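PDB 4QDG: putative adhesin from Bacteroides thetaiotaomicron, which probably serves as an outer-membrane lipoprotein of the fimbrillin-associated Mfa2 family, with a role in holding pili at the cell surface, and binds magnesium ions. Local coordinates for residues H13-R18 against Y76-Y81; F19-N24 against A28-K33; G57-L60 against N64-M67; L131-A134 against Y139-G142. All blocks are in the same frame, centred on the assembly; numbering follows the deposited sequence.

All four contacts lie in the same half of the chain, in or beside the N-terminal β-sandwich. Along the sequence, interactions 2 and 3 are nested inside the loop closed by interaction 1, and interaction 4 follows. Interactions 1 and 4 are near neighbours, their centres about 6 Å apart: strands 15-20 and 75-82 meet across the core, and the hairpin of strands 127-137 and 140-159 adds a strand beside each. Interaction 2, about 17 Å from interaction 1, carries strand 15-20 into a turn and helix 31-34. Interaction 3, about 13 Å from interaction 2, folds the 57-67 loop over F19 and F31, so apolar side chains of strand, loop and helix touch one another there.

Interaction 1: H13-R18 against Y76-Y81; sequences HGVSLR and YHFVAY
F78 N probably hydrogen-bonds to L131 O, and this backbone link fixes the strand from which the F78 ring rises toward V15 and L17. Between the strand of F78 and the one that carries V15 and L17, the contact is wholly apolar. F78 CG lies anti to its carbonyl carbon (chi1 -59°), and the ring reaches across to where both aliphatic side chains come to meet it. L17 CD1 settles over one face, 4.0 Å from the centroid of the F78 ring and 19° off its normal, a CH-pi contact displaced toward the CD1 rim. V15 and F78 point at each other from opposite strands, V15 CG2 lying obliquely to the ring, 3.5 Å from F78 CZ, with CG1 somewhat farther from the same atom. The short branched valine thus fits the end of the phenyl group, while the longer leucine reaches its face. Such packing belongs to the core of a β-sandwich, consistent with the transthyretin-like clan of this family: 15-18 and 76-81 are strands of facing layers, with V15 and Y76 CA atoms 9.3 Å apart. L133 touches both V15 and L17, and L40 and V42 pack on F78. The alternation of a strand turns S16 and H77 the other way, where H77 ND1 pairs with T132 OG1.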
loop_
_atom_site.group_PDB
_atom_site.type_symbol
_atom_site.label_atom_id
_atom_site.label_comp_id
_atom_site.label_asym_id
_atom_site.label_seq_id
_atom_site.Cartn_x
_atom_site.Cartn_y
_atom_site.Cartn_z
ATOM N N HIS A 13 -32.361 10.873 13.208
ATOM C CA HIS A 13 -32.247 9.562 12.602
ATOM C C HIS A 13 -31.038 9.477 11.648
ATOM O O HIS A 13 -30.777 10.414 10.888
ATOM C CB HIS A 13 -33.554 9.277 11.850
ATOM C CG HIS A 13 -33.731 7.849 11.468
ATOM N ND1 HIS A 13 -34.319 6.950 12.329
ATOM C CD2 HIS A 13 -33.410 7.214 10.324
ATOM C CE1 HIS A 13 -34.333 5.799 11.685
ATOM N NE2 HIS A 13 -33.791 5.909 10.479
ATOM N N GLY A 14 -30.325 8.357 11.703
ATOM C CA GLY A 14 -29.195 8.116 10.812
ATOM C C GLY A 14 -28.175 7.106 11.293
ATOM O O GLY A 14 -28.523 6.087 11.890
ATOM N N VAL A 15 -26.902 7.383 10.994
ATOM C CA VAL A 15 -25.786 6.527 11.370
ATOM C C VAL A 15 -24.722 7.353 12.061
ATOM O O VAL A 15 -24.692 8.574 11.922
ATOM C CB VAL A 15 -25.173 5.741 10.172
ATOM C CG1 VAL A 15 -26.190 4.793 9.530
ATOM C CG2 VAL A 15 -24.561 6.688 9.139
ATOM N N SER A 16 -23.848 6.657 12.789
ATOM C CA SER A 16 -22.684 7.179 13.488
ATOM C C SER A 16 -21.537 6.239 13.154
ATOM O O SER A 16 -21.518 5.090 13.593
ATOM C CB SER A 16 -22.936 7.287 14.985
ATOM O OG SER A 16 -21.732 7.659 15.636
ATOM N N LEU A 17 -20.611 6.698 12.335
ATOM C CA LEU A 17 -19.541 5.834 11.858
ATOM C C LEU A 17 -18.224 6.030 12.539
ATOM O O LEU A 17 -17.762 7.152 12.689
ATOM C CB LEU A 17 -19.336 6.005 10.344
ATOM C CG LEU A 17 -20.560 5.786 9.471
ATOM C CD1 LEU A 17 -20.214 6.016 8.007
ATOM C CD2 LEU A 17 -21.144 4.392 9.678
ATOM N N ARG A 18 -17.597 4.902 12.891
ATOM C CA ARG A 18 -16.236 4.805 13.429
ATOM C C ARG A 18 -15.356 4.308 12.284
ATOM O O ARG A 18 -15.818 3.515 11.449
ATOM C CB ARG A 18 -16.177 3.862 14.658
ATOM C CG ARG A 18 -14.767 3.680 15.246
ATOM C CD ARG A 18 -14.748 2.847 16.510
ATOM N NE ARG A 18 -13.431 2.891 17.144
ATOM C CZ ARG A 18 -12.752 1.826 17.571
ATOM N NH1 ARG A 18 -13.264 0.604 17.441
ATOM N NH2 ARG A 18 -11.552 1.973 18.121
ATOM N N TYR A 76 -28.095 1.666 3.984
ATOM C CA TYR A 76 -27.082 2.358 3.165
ATOM C C TYR A 76 -25.782 1.589 3.055
ATOM O O TYR A 76 -25.496 0.770 3.917
ATOM C CB TYR A 76 -26.770 3.753 3.736
ATOM C CG TYR A 76 -27.928 4.713 3.650
ATOM C CD1 TYR A 76 -28.914 4.739 4.636
ATOM C CD2 TYR A 76 -28.033 5.618 2.596
ATOM C CE1 TYR A 76 -29.997 5.607 4.554
ATOM C CE2 TYR A 76 -29.096 6.520 2.522
ATOM C CZ TYR A 76 -30.072 6.517 3.512
ATOM O OH TYR A 76 -31.129 7.400 3.466
ATOM N N HIS A 77 -24.993 1.874 1.992
ATOM C CA HIS A 77 -23.666 1.297 1.781
ATOM C C HIS A 77 -22.677 2.450 1.738
ATOM O O HIS A 77 -22.871 3.409 0.981
ATOM C CB HIS A 77 -23.587 0.420 0.528
ATOM C CG HIS A 77 -22.248 -0.258 0.388
ATOM N ND1 HIS A 77 -21.907 -1.361 1.169
ATOM C CD2 HIS A 77 -21.195 0.065 -0.393
ATOM C CE1 HIS A 77 -20.662 -1.655 0.849
ATOM N NE2 HIS A 77 -20.199 -0.842 -0.102
ATOM N N PHE A 78 -21.702 2.413 2.654
ATOM C CA PHE A 78 -20.702 3.460 2.830
ATOM C C PHE A 78 -19.345 3.036 2.342
ATOM O O PHE A 78 -18.923 1.923 2.626
ATOM C CB PHE A 78 -20.600 3.831 4.313
ATOM C CG PHE A 78 -21.898 4.316 4.897
ATOM C CD1 PHE A 78 -22.271 5.657 4.788
ATOM C CD2 PHE A 78 -22.734 3.442 5.586
ATOM C CE1 PHE A 78 -23.473 6.109 5.341
ATOM C CE2 PHE A 78 -23.922 3.902 6.157
ATOM C CZ PHE A 78 -24.288 5.230 6.023
ATOM N N VAL A 79 -18.646 3.916 1.635
ATOM C CA VAL A 79 -17.300 3.637 1.153
ATOM C C VAL A 79 -16.395 4.693 1.722
ATOM O O VAL A 79 -16.693 5.873 1.597
ATOM C CB VAL A 79 -17.196 3.518 -0.407
ATOM C CG1 VAL A 79 -15.770 3.185 -0.831
ATOM C CG2 VAL A 79 -18.158 2.458 -0.948
ATOM N N ALA A 80 -15.305 4.275 2.378
ATOM C CA ALA A 80 -14.319 5.208 2.943
ATOM C C ALA A 80 -12.988 5.102 2.239
ATOM O O ALA A 80 -12.528 3.997 1.898
ATOM C CB ALA A 80 -14.115 4.956 4.433
ATOM N N TYR A 81 -12.374 6.275 2.015
ATOM C CA TYR A 81 -11.030 6.367 1.458
ATOM C C TYR A 81 -10.195 7.209 2.344
ATOM O O TYR A 81 -10.666 8.238 2.814
ATOM C CB TYR A 81 -10.996 6.952 0.040
ATOM C CG TYR A 81 -11.509 6.029 -1.041
ATOM C CD1 TYR A 81 -10.688 5.059 -1.608
ATOM C CD2 TYR A 81 -12.795 6.159 -1.537
ATOM C CE1 TYR A 81 -11.150 4.225 -2.626
ATOM C CE2 TYR A 81 -13.259 5.350 -2.570
ATOM C CZ TYR A 81 -12.432 4.389 -3.118
ATOM O OH TYR A 81 -12.914 3.596 -4.121
#

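Interaction 2: F19-N24 against A28-K33; sequences FIYDYN and ANAFAK
N29 reaches from its loop to the backbone of I20 and Y21, and its side chain organises the contact. From CB, the chain extends with CG anti to the backbone N (chi1 -171°), crossing I20 at about a right angle; N29 CG comes 3.9 Å from I20 CB. At the tip, OD1 accepts two backbone N-H groups from opposite faces of the amide. Y21 N gives the shorter and nearly straight bond, 2.8 Å to N29 OD1 with 172° at the hydrogen, while F31 N arrives from above the carbonyl plane. The other branch, ND2, donates to a water that in turn donates to F19 O. Asparagine suits this place because one short amide can accept two main-chain N-H groups through OD1 and reach F19 O through a water from ND2. Beside it, A30 N donates to Y21 O at 2.9 Å. Farther along, the N24 amide faces the A28 backbone: ND2 donates to A28 O, which lies in the plane of the amide, and OD1 accepts a weak bond from A28 N. At the opposite end, the F31 ring receives F19 CB over its face, 3.9 Å from the centroid, and F19 O sits above the same face, so a flat apolar ring covers the strand's backbone. The Y21 side chain is about 7 Å from a bound magnesium ion. With OD1 of N29 bonded to F31 N two residues on, and A30 as N-cap residue, the segment forms an Asx turn leading into helix 31-34.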
loop_
_atom_site.group_PDB
_atom_site.type_symbol
_atom_site.label_atom_id
_atom_site.label_comp_id
_atom_site.label_asym_id
_atom_site.label_seq_id
_atom_site.Cartn_x
_atom_site.Cartn_y
_atom_site.Cartn_z
ATOM N N PHE A 19 -14.134 4.831 12.192
ATOM C CA PHE A 19 -13.190 4.431 11.155
ATOM C C PHE A 19 -11.947 3.831 11.805
ATOM O O PHE A 19 -11.326 4.475 12.652
ATOM C CB PHE A 19 -12.844 5.610 10.247
ATOM C CG PHE A 19 -14.047 6.215 9.579
ATOM C CD1 PHE A 19 -14.776 7.226 10.198
ATOM C CD2 PHE A 19 -14.465 5.774 8.326
ATOM C CE1 PHE A 19 -15.918 7.762 9.594
ATOM C CE2 PHE A 19 -15.601 6.326 7.722
ATOM C CZ PHE A 19 -16.323 7.309 8.368
ATOM N N ILE A 20 -11.641 2.571 11.494
ATOM C CA ILE A 20 -10.458 1.916 12.085
ATOM C C ILE A 20 -9.526 1.376 10.992
ATOM O O ILE A 20 -9.972 1.101 9.876
ATOM C CB ILE A 20 -10.821 0.806 13.120
ATOM C CG1 ILE A 20 -11.352 -0.475 12.468
ATOM C CG2 ILE A 20 -11.793 1.343 14.186
ATOM C CD1 ILE A 20 -11.275 -1.730 13.349
ATOM N N TYR A 21 -8.222 1.264 11.326
ATOM C CA TYR A 21 -7.192 0.650 10.482
ATOM C C TYR A 21 -6.384 -0.292 11.390
ATOM O O TYR A 21 -5.380 0.105 11.977
ATOM C CB TYR A 21 -6.326 1.682 9.716
ATOM C CG TYR A 21 -5.019 1.127 9.169
ATOM C CD1 TYR A 21 -5.003 0.032 8.300
ATOM C CD2 TYR A 21 -3.791 1.654 9.576
ATOM C CE1 TYR A 21 -3.796 -0.513 7.837
ATOM C CE2 TYR A 21 -2.585 1.128 9.107
ATOM C CZ TYR A 21 -2.593 0.053 8.228
ATOM O OH TYR A 21 -1.391 -0.441 7.768
ATOM N N ASP A 22 -6.890 -1.516 11.561
ATOM C CA ASP A 22 -6.238 -2.559 12.354
ATOM C C ASP A 22 -5.713 -3.699 11.419
ATOM O O ASP A 22 -5.112 -4.640 11.910
ATOM C CB ASP A 22 -7.164 -3.091 13.491
ATOM C CG ASP A 22 -8.314 -4.011 13.115
ATOM O OD1 ASP A 22 -8.361 -4.473 11.951
ATOM O OD2 ASP A 22 -9.137 -4.323 14.003
ATOM N N TYR A 23 -5.916 -3.578 10.069
ATOM C CA TYR A 23 -5.479 -4.562 9.065
ATOM C C TYR A 23 -3.973 -4.429 8.755
ATOM O O TYR A 23 -3.547 -4.097 7.645
ATOM C CB TYR A 23 -6.296 -4.437 7.776
ATOM C CG TYR A 23 -6.467 -5.751 7.048
ATOM C CD1 TYR A 23 -7.014 -6.862 7.690
ATOM C CD2 TYR A 23 -6.124 -5.877 5.703
ATOM C CE1 TYR A 23 -7.216 -8.064 7.011
ATOM C CE2 TYR A 23 -6.319 -7.078 5.018
ATOM C CZ TYR A 23 -6.888 -8.158 5.672
ATOM O OH TYR A 23 -7.103 -9.340 5.014
ATOM N N ASN A 24 -3.186 -4.675 9.782
ATOM C CA ASN A 24 -1.744 -4.590 9.766
ATOM C C ASN A 24 -1.195 -5.787 10.570
ATOM O O ASN A 24 -1.974 -6.571 11.114
ATOM C CB ASN A 24 -1.292 -3.221 10.316
ATOM C CG ASN A 24 -1.920 -2.832 11.633
ATOM O OD1 ASN A 24 -1.864 -3.569 12.605
ATOM N ND2 ASN A 24 -2.522 -1.658 11.695
ATOM N N ALA A 28 -3.619 -4.078 15.362
ATOM C CA ALA A 28 -3.990 -2.986 16.236
ATOM C C ALA A 28 -4.277 -1.710 15.452
ATOM O O ALA A 28 -3.569 -1.389 14.499
ATOM C CB ALA A 28 -2.877 -2.747 17.264
ATOM N N ASN A 29 -5.307 -0.965 15.896
ATOM C CA ASN A 29 -5.766 0.267 15.261
ATOM C C ASN A 29 -4.693 1.352 15.241
ATOM O O ASN A 29 -4.136 1.721 16.271
ATOM C CB ASN A 29 -7.053 0.794 15.911
ATOM C CG ASN A 29 -7.693 1.944 15.162
ATOM O OD1 ASN A 29 -7.552 2.081 13.932
ATOM N ND2 ASN A 29 -8.400 2.804 15.901
ATOM N N ALA A 30 -4.406 1.850 14.033
ATOM C CA ALA A 30 -3.424 2.887 13.784
ATOM C C ALA A 30 -4.035 3.995 12.943
ATOM O O ALA A 30 -3.290 4.821 12.384
ATOM C CB ALA A 30 -2.219 2.283 13.074
ATOM N N PHE A 31 -5.394 4.026 12.845
ATOM C CA PHE A 31 -6.120 5.022 12.057
ATOM C C PHE A 31 -5.703 6.449 12.432
ATOM O O PHE A 31 -5.373 7.218 11.542
ATOM C CB PHE A 31 -7.660 4.884 12.214
ATOM C CG PHE A 31 -8.425 5.827 11.302
ATOM C CD1 PHE A 31 -8.738 7.122 11.710
ATOM C CD2 PHE A 31 -8.779 5.442 10.016
ATOM C CE1 PHE A 31 -9.394 8.010 10.844
ATOM C CE2 PHE A 31 -9.469 6.322 9.167
ATOM C CZ PHE A 31 -9.773 7.595 9.589
ATOM N N ALA A 32 -5.735 6.792 13.748
ATOM C CA ALA A 32 -5.427 8.119 14.286
ATOM C C ALA A 32 -4.027 8.597 13.902
ATOM O O ALA A 32 -3.854 9.780 13.622
ATOM C CB ALA A 32 -5.582 8.134 15.804
ATOM N N LYS A 33 -3.052 7.698 13.844
ATOM C CA LYS A 33 -1.699 8.113 13.499
ATOM C C LYS A 33 -1.400 7.995 12.011
ATOM O O LYS A 33 -0.466 8.653 11.548
ATOM C CB LYS A 33 -0.620 7.374 14.324
ATOM C CG LYS A 33 -0.834 5.885 14.538
ATOM C CD LYS A 33 0.126 5.344 15.610
ATOM C CE LYS A 33 -0.147 3.897 15.980
ATOM N NZ LYS A 33 0.935 3.314 16.824
HETATM O O HOH W 1 -9.782 5.425 15.151
#

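Interaction 3: G57-L60 against N64-M67; sequences GTEL and NYRM
Y65 stands against the E59-L60 turn, and its root is the closely packed part: CB lies 3.3 Å from E59 O. Next along, L60 and Y65 run side by side and point the same way, with L60 CD2 3.8 Å from Y65 CE2. The leucine begins by heading away from Y65, but with CG anti to its carbonyl carbon (chi1 -68°) it brings a methyl back beside the ring. The leucine is buried and the tyrosine only partly exposed, and a branched aliphatic chain covers the side of a broad ring well.

The E59 side is looser. Its CG comes no nearer than 4.2 Å to Y65 CE1, and the two side chains pass at a slant, with carboxylate and ring planes 67° apart. A bend at chi2 swings the carboxylate back over the start of its own turn, where OE1 lies 3.2 Å from G57 CA; the glycine, lacking a side chain, leaves room for it. A glutamate fits this exposed border because its charged end can meet solvent while its CH2 groups flank the tyrosine.

The whole loop links strand 49-55 to strand 67-70. V55 packs against both L60 and Y65, F19 of strand 15-20 touches Y65, and L38 of strand 38-44 lies against L60. F31 of helix 31-34 also reaches the leucine, its CE1 lying 4.0 Å from L60 CD2.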
loop_
_atom_site.group_PDB
_atom_site.type_symbol
_atom_site.label_atom_id
_atom_site.label_comp_id
_atom_site.label_asym_id
_atom_site.label_seq_id
_atom_site.Cartn_x
_atom_site.Cartn_y
_atom_site.Cartn_z
ATOM N N GLY A 57 -9.310 17.687 9.049
ATOM C CA GLY A 57 -8.882 18.269 10.318
ATOM C C GLY A 57 -8.132 17.396 11.313
ATOM O O GLY A 57 -7.764 16.261 11.013
ATOM N N THR A 58 -7.895 17.955 12.522
ATOM C CA THR A 58 -7.180 17.321 13.635
ATOM C C THR A 58 -8.064 16.290 14.346
ATOM O O THR A 58 -7.543 15.442 15.076
ATOM C CB THR A 58 -6.665 18.384 14.638
ATOM O OG1 THR A 58 -7.774 19.052 15.256
ATOM C CG2 THR A 58 -5.723 19.406 13.988
ATOM N N GLU A 59 -9.395 16.365 14.139
ATOM C CA GLU A 59 -10.380 15.460 14.746
ATOM C C GLU A 59 -10.115 13.994 14.365
ATOM O O GLU A 59 -10.578 13.100 15.084
ATOM C CB GLU A 59 -11.829 15.857 14.381
ATOM C CG GLU A 59 -12.165 15.800 12.894
ATOM C CD GLU A 59 -12.345 17.151 12.224
ATOM O OE1 GLU A 59 -11.408 17.979 12.299
ATOM O OE2 GLU A 59 -13.415 17.377 11.611
ATOM N N LEU A 60 -9.348 13.746 13.263
ATOM C CA LEU A 60 -9.031 12.389 12.817
ATOM C C LEU A 60 -7.981 11.741 13.717
ATOM O O LEU A 60 -7.868 10.519 13.743
ATOM C CB LEU A 60 -8.567 12.367 11.354
ATOM C CG LEU A 60 -9.595 12.710 10.284
ATOM C CD1 LEU A 60 -8.968 12.710 8.960
ATOM C CD2 LEU A 60 -10.748 11.731 10.273
ATOM N N ASN A 64 -11.659 8.845 19.685
ATOM C CA ASN A 64 -13.089 8.916 20.000
ATOM C C ASN A 64 -13.909 9.528 18.840
ATOM O O ASN A 64 -15.118 9.683 18.986
ATOM C CB ASN A 64 -13.338 9.710 21.303
ATOM C CG ASN A 64 -12.805 9.050 22.563
ATOM O OD1 ASN A 64 -12.978 7.839 22.800
ATOM N ND2 ASN A 64 -12.180 9.853 23.430
ATOM N N TYR A 65 -13.261 9.884 17.703
ATOM C CA TYR A 65 -13.917 10.455 16.526
ATOM C C TYR A 65 -14.963 9.527 15.929
ATOM O O TYR A 65 -14.715 8.332 15.731
ATOM C CB TYR A 65 -12.895 10.817 15.398
ATOM C CG TYR A 65 -13.546 11.238 14.091
ATOM C CD1 TYR A 65 -14.317 12.394 14.013
ATOM C CD2 TYR A 65 -13.476 10.424 12.960
ATOM C CE1 TYR A 65 -14.986 12.742 12.840
ATOM C CE2 TYR A 65 -14.135 10.769 11.775
ATOM C CZ TYR A 65 -14.882 11.935 11.719
ATOM O OH TYR A 65 -15.540 12.294 10.570
ATOM N N ARG A 66 -16.132 10.109 15.636
ATOM C CA ARG A 66 -17.269 9.447 14.990
ATOM C C ARG A 66 -17.895 10.385 13.985
ATOM O O ARG A 66 -17.942 11.585 14.219
ATOM C CB ARG A 66 -18.348 8.987 15.998
ATOM C CG ARG A 66 -17.890 8.030 17.097
ATOM C CD ARG A 66 -17.443 6.667 16.626
ATOM N NE ARG A 66 -17.065 5.842 17.770
ATOM C CZ ARG A 66 -15.835 5.739 18.260
ATOM N NH1 ARG A 66 -14.821 6.376 17.678
ATOM N NH2 ARG A 66 -15.603 4.977 19.318
HETATM N N MSE A 67 -18.357 9.869 12.874
HETATM C CA MSE A 67 -19.011 10.698 11.888
HETATM C C MSE A 67 -20.510 10.509 12.023
HETATM O O MSE A 67 -21.028 9.432 11.724
HETATM C CB MSE A 67 -18.540 10.378 10.463
HETATM C CG MSE A 67 -19.115 11.349 9.438
HETATM SE SE MSE A 67 -18.748 10.803 7.627
HETATM C CE MSE A 67 -16.818 11.251 7.599
#

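Interaction 4: L131-A134 against Y139-G142; sequences LTLA and YSEG
The flat groups here are peptides, not rings: L133 lays both of its methyls on one face of the E141-G142 peptide, and S140 OG meets the oxygen end of the A134 carbonyl, tilted 16° from its plane. The contact lies in the β-hairpin of strands 127-137 and 140-159, whose arms run antiparallel (168°) and whose axes, over these short segments, come no closer than 7.8 Å. The gap reflects the sandwich around them, because S140 and G142 bond through their backbones to G14 and S16, whereas L131 and L133 bond to F78 and Y76. Side chains therefore fill the space between the arms. L133 CD2 reaches G142 CA at 3.7 Å, and L131 CD2 comes to 3.9 Å from G142 C. A glycine fits opposite these two leucines, since its bare CA lets both methyls approach the main chain. L133 owes its reach to an extended first torsion, CG lying opposite the backbone N at 172°. One polar link joins the arms: S140 OG donates to A134 O over 2.7 Å, and a serine is short enough to make this bond from its own strand. Beside that hydroxyl, L133 CG packs 3.8 Å from S140 OG.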
loop_
_atom_site.group_PDB
_atom_site.type_symbol
_atom_site.label_atom_id
_atom_site.label_comp_id
_atom_site.label_asym_id
_atom_site.label_seq_id
_atom_site.Cartn_x
_atom_site.Cartn_y
_atom_site.Cartn_z
ATOM N N LEU A 131 -18.834 -0.505 4.257
ATOM C CA LEU A 131 -19.780 -1.029 5.213
ATOM C C LEU A 131 -21.227 -0.796 4.761
ATOM O O LEU A 131 -21.542 0.277 4.256
ATOM C CB LEU A 131 -19.529 -0.334 6.582
ATOM C CG LEU A 131 -20.387 -0.798 7.771
ATOM C CD1 LEU A 131 -19.859 -2.086 8.351
ATOM C CD2 LEU A 131 -20.465 0.289 8.842
ATOM N N THR A 132 -22.086 -1.815 4.943
ATOM C CA THR A 132 -23.531 -1.712 4.709
ATOM C C THR A 132 -24.164 -1.583 6.088
ATOM O O THR A 132 -23.837 -2.369 6.992
ATOM C CB THR A 132 -24.103 -2.876 3.882
ATOM O OG1 THR A 132 -23.411 -2.950 2.652
ATOM C CG2 THR A 132 -25.559 -2.692 3.564
ATOM N N LEU A 133 -25.002 -0.556 6.279
ATOM C CA LEU A 133 -25.585 -0.332 7.598
ATOM C C LEU A 133 -26.934 0.362 7.483
ATOM O O LEU A 133 -27.087 1.326 6.717
ATOM C CB LEU A 133 -24.580 0.482 8.482
ATOM C CG LEU A 133 -25.025 1.018 9.854
ATOM C CD1 LEU A 133 -25.265 -0.127 10.878
ATOM C CD2 LEU A 133 -23.976 1.970 10.407
ATOM N N ALA A 134 -27.927 -0.173 8.223
ATOM C CA ALA A 134 -29.258 0.407 8.285
ATOM C C ALA A 134 -29.251 1.522 9.339
ATOM O O ALA A 134 -28.528 1.435 10.340
ATOM C CB ALA A 134 -30.303 -0.651 8.622
ATOM N N TYR A 139 -29.126 7.507 15.773
ATOM C CA TYR A 139 -27.984 7.003 15.008
ATOM C C TYR A 139 -27.522 5.591 15.375
ATOM O O TYR A 139 -27.063 5.348 16.498
ATOM C CB TYR A 139 -26.758 7.979 15.073
ATOM C CG TYR A 139 -27.133 9.443 14.910
ATOM C CD1 TYR A 139 -27.390 9.981 13.653
ATOM C CD2 TYR A 139 -27.353 10.256 16.022
ATOM C CE1 TYR A 139 -27.842 11.297 13.504
ATOM C CE2 TYR A 139 -27.813 11.565 15.884
ATOM C CZ TYR A 139 -28.022 12.090 14.620
ATOM O OH TYR A 139 -28.413 13.389 14.485
ATOM N N SER A 140 -27.587 4.668 14.388
ATOM C CA SER A 140 -27.051 3.315 14.537
ATOM C C SER A 140 -25.546 3.412 14.483
ATOM O O SER A 140 -25.025 4.308 13.821
ATOM C CB SER A 140 -27.554 2.391 13.433
ATOM O OG SER A 140 -27.292 2.950 12.156
ATOM N N GLU A 141 -24.844 2.519 15.178
ATOM C CA GLU A 141 -23.385 2.580 15.168
ATOM C C GLU A 141 -22.826 1.551 14.227
ATOM O O GLU A 141 -23.353 0.439 14.141
ATOM C CB GLU A 141 -22.800 2.393 16.562
ATOM C CG GLU A 141 -23.000 3.613 17.441
ATOM C CD GLU A 141 -22.521 3.491 18.875
ATOM O OE1 GLU A 141 -22.228 2.358 19.323
ATOM O OE2 GLU A 141 -22.473 4.538 19.560
ATOM N N GLY A 142 -21.772 1.933 13.520
ATOM C CA GLY A 142 -21.083 1.052 12.591
ATOM C C GLY A 142 -19.625 1.413 12.452
ATOM O O GLY A 142 -19.263 2.581 12.562
#